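Local coordinates for protein isoflavone reductase (Medicago sativa, PDB 2GAS) that reduces isoflavones to chiral isoflavanones with NADPH, a late step in making the alfalfa defence compound medicarpin, at residues C82-L87 with S111-D116. Residues are numbered along the deposited sequence; the frame is centred on the assembly and turned at random.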
ATOM      1  N   CYS A  82      -0.562   6.644   8.584  1.00 15.53           N
ATOM      2  CA  CYS A  82      -1.962   6.281   8.387  1.00 17.10           C
ATOM      3  C   CYS A  82      -1.996   5.085   7.438  1.00 17.81           C
ATOM      4  O   CYS A  82      -1.969   5.241   6.214  1.00 16.87           O
ATOM      5  CB  CYS A  82      -2.743   7.449   7.789  1.00 20.52           C
ATOM      6  SG  CYS A  82      -4.517   7.173   7.836  1.00 26.33           S
ATOM      7  N   ALA A  83      -2.045   3.887   8.012  1.00 17.72           N
ATOM      8  CA  ALA A  83      -2.057   2.662   7.226  1.00 19.43           C
ATOM      9  C   ALA A  83      -3.359   2.502   6.461  1.00 21.19           C
ATOM     10  O   ALA A  83      -4.446   2.666   7.023  1.00 23.33           O
ATOM     11  CB  ALA A  83      -1.829   1.458   8.137  1.00 18.29           C
ATOM     12  N   ALA A  84      -3.242   2.181   5.176  1.00 22.18           N
ATOM     13  CA  ALA A  84      -4.412   2.000   4.329  1.00 22.72           C
ATOM     14  C   ALA A  84      -5.282   0.857   4.844  1.00 23.67           C
ATOM     15  O   ALA A  84      -4.773  -0.158   5.328  1.00 23.58           O
ATOM     16  CB  ALA A  84      -3.982   1.729   2.895  1.00 25.03           C
ATOM     17  N   GLY A  85      -6.594   1.031   4.736  1.00 23.44           N
ATOM     18  CA  GLY A  85      -7.522   0.011   5.193  1.00 24.08           C
ATOM     19  C   GLY A  85      -8.933   0.539   5.382  1.00 24.66           C
ATOM     20  O   GLY A  85      -9.487   1.184   4.490  1.00 25.13           O
ATOM     21  N   ARG A  86      -9.502   0.275   6.556  1.00 25.34           N
ATOM     22  CA  ARG A  86     -10.860   0.698   6.897  1.00 27.36           C
ATOM     23  C   ARG A  86     -11.051   2.208   6.950  1.00 27.74           C
ATOM     24  O   ARG A  86     -12.126   2.713   6.626  1.00 26.22           O
ATOM     25  CB  ARG A  86     -11.267   0.107   8.252  1.00 29.97           C
ATOM     26  CG  ARG A  86     -12.686   0.457   8.689  1.00 33.84           C
ATOM     27  CD  ARG A  86     -13.001  -0.100  10.076  1.00 36.21           C
ATOM     28  NE  ARG A  86     -12.421   0.699  11.154  1.00 38.29           N
ATOM     29  CZ  ARG A  86     -12.873   1.895  11.521  1.00 40.31           C
ATOM     30  NH1 ARG A  86     -12.287   2.556  12.514  1.00 40.83           N
ATOM     31  NH2 ARG A  86     -13.916   2.430  10.901  1.00 39.13           N
ATOM     32  N   LEU A  87     -10.018   2.927   7.373  1.00 27.73           N
ATOM     33  CA  LEU A  87     -10.108   4.378   7.476  1.00 28.50           C
ATOM     34  C   LEU A  87     -10.428   5.028   6.130  1.00 28.28           C
ATOM     35  O   LEU A  87      -9.883   4.637   5.099  1.00 28.57           O
ATOM     36  CB  LEU A  87      -8.797   4.948   8.032  1.00 31.09           C
ATOM     37  CG  LEU A  87      -8.369   4.423   9.408  1.00 33.45           C
ATOM     38  CD1 LEU A  87      -7.002   4.990   9.771  1.00 34.01           C
ATOM     39  CD2 LEU A  87      -9.411   4.803  10.458  1.00 34.53           C
ATOM     40  N   SER A 111      -2.357   7.835   3.877  1.00 15.69           N
ATOM     41  CA  SER A 111      -2.831   6.551   3.372  1.00 16.46           C
ATOM     42  C   SER A 111      -2.598   6.393   1.871  1.00 15.84           C
ATOM     43  O   SER A 111      -3.512   6.542   1.060  1.00 16.78           O
ATOM     44  CB  SER A 111      -4.321   6.387   3.704  1.00 17.15           C
ATOM     45  OG  SER A 111      -4.795   5.106   3.336  1.00 19.46           O
ATOM     46  N   GLU A 112      -1.356   6.086   1.516  1.00 15.02           N
ATOM     47  CA  GLU A 112      -0.962   5.899   0.129  1.00 14.11           C
ATOM     48  C   GLU A 112      -0.931   4.397  -0.109  1.00 14.29           C
ATOM     49  O   GLU A 112      -1.972   3.782  -0.321  1.00 15.28           O
ATOM     50  CB  GLU A 112       0.414   6.528  -0.093  1.00 14.79           C
ATOM     51  CG  GLU A 112       0.415   8.063  -0.019  1.00 15.83           C
ATOM     52  CD  GLU A 112      -0.030   8.703  -1.320  1.00 17.55           C
ATOM     53  OE1 GLU A 112       0.124   8.050  -2.375  1.00 17.81           O
ATOM     54  OE2 GLU A 112      -0.512   9.860  -1.297  1.00 17.79           O
ATOM     55  N   PHE A 113       0.261   3.816  -0.067  1.00 14.56           N
ATOM     56  CA  PHE A 113       0.422   2.374  -0.225  1.00 15.01           C
ATOM     57  C   PHE A 113      -0.168   1.782  -1.501  1.00 17.07           C
ATOM     58  O   PHE A 113      -0.782   0.708  -1.494  1.00 18.32           O
ATOM     59  CB  PHE A 113      -0.146   1.670   1.018  1.00 15.07           C
ATOM     60  CG  PHE A 113       0.468   2.153   2.301  1.00 15.54           C
ATOM     61  CD1 PHE A 113      -0.181   3.104   3.088  1.00 14.74           C
ATOM     62  CD2 PHE A 113       1.741   1.722   2.680  1.00 14.28           C
ATOM     63  CE1 PHE A 113       0.426   3.627   4.227  1.00 16.36           C
ATOM     64  CE2 PHE A 113       2.354   2.242   3.820  1.00 15.35           C
ATOM     65  CZ  PHE A 113       1.695   3.199   4.595  1.00 16.87           C
ATOM     66  N   GLY A 114       0.044   2.493  -2.600  1.00 16.12           N
ATOM     67  CA  GLY A 114      -0.424   2.051  -3.898  1.00 16.98           C
ATOM     68  C   GLY A 114       0.440   2.708  -4.953  1.00 16.52           C
ATOM     69  O   GLY A 114       1.634   2.917  -4.748  1.00 17.02           O
ATOM     70  N   LEU A 115      -0.152   3.035  -6.092  1.00 16.71           N
ATOM     71  CA  LEU A 115       0.611   3.684  -7.152  1.00 15.63           C
ATOM     72  C   LEU A 115       0.878   5.133  -6.756  1.00 15.42           C
ATOM     73  O   LEU A 115       0.380   5.608  -5.735  1.00 15.90           O
ATOM     74  CB  LEU A 115      -0.169   3.652  -8.474  1.00 17.38           C
ATOM     75  CG  LEU A 115      -1.296   4.676  -8.662  1.00 20.35           C
ATOM     76  CD1 LEU A 115      -1.877   4.530 -10.056  1.00 22.00           C
ATOM     77  CD2 LEU A 115      -2.374   4.474  -7.611  1.00 22.44           C
ATOM     78  N   ASP A 116       1.680   5.834  -7.548  1.00 15.42           N
ATOM     79  CA  ASP A 116       1.943   7.243  -7.277  1.00 16.77           C
ATOM     80  C   ASP A 116       0.730   7.973  -7.869  1.00 17.60           C
ATOM     81  O   ASP A 116       0.604   8.076  -9.090  1.00 18.14           O
ATOM     82  CB  ASP A 116       3.230   7.699  -7.972  1.00 17.10           C
ATOM     83  CG  ASP A 116       3.558   9.145  -7.679  1.00 16.90           C
ATOM     84  OD1 ASP A 116       2.668   9.846  -7.161  1.00 17.05           O
ATOM     85  OD2 ASP A 116       4.693   9.584  -7.965  1.00 17.54           O
TER
HETATM   86  O   HOH W   1      -7.290   3.820   3.892  1.00 38.36           O
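Water 1 is gripped from both sides of the contact: Ser111 OG lies 2.9 Å from its oxygen, while Gly85 N donates to the water and Leu87 O accepts from it. The two loops leave the C-terminal ends of neighbouring parallel strands, 79-82 and 107-109, in the NADP-binding Rossmann fold of this NmrA-type reductase. A chi1 of -175° places Ser111 OG beside its own carbonyl carbon, where the hydroxyl lies against Ala84, 3.3 Å from its CA, and meets the water. Serine suits this place because it is short enough to lie against Ala84 and still polar enough to hold the water. Ser111 CA also meets Cys82 O at 3.2 Å in a CA-H...O contact. At the backbone angles of Gly85 a CB would collide with the carbonyl O of Ala84, which is why glycine fits here.

The ring of Phe113 reaches across to the backbone of 82-84: Cys82 O comes to its edge, near the ring plane and 3.5 Å from CE1, and Ala83 CA lies obliquely to it. Ala84 is small enough for its CB to meet CD1 at 4.0 Å. Beyond, the ring touches Val194 and Thr198 of helix 191-202. Were Phe113 an alanine, a gap would probably open beside Ala84 CB, Val194 and Thr198.

The second loop also reaches the inferred active site, since Glu112 O accepts a hydrogen bond from Lys133, the assigned proton acceptor. Glutamate suits its place because its charge pairs with Arg137, which probably binds NADP(+), through a salt bridge from OE1 to NH2.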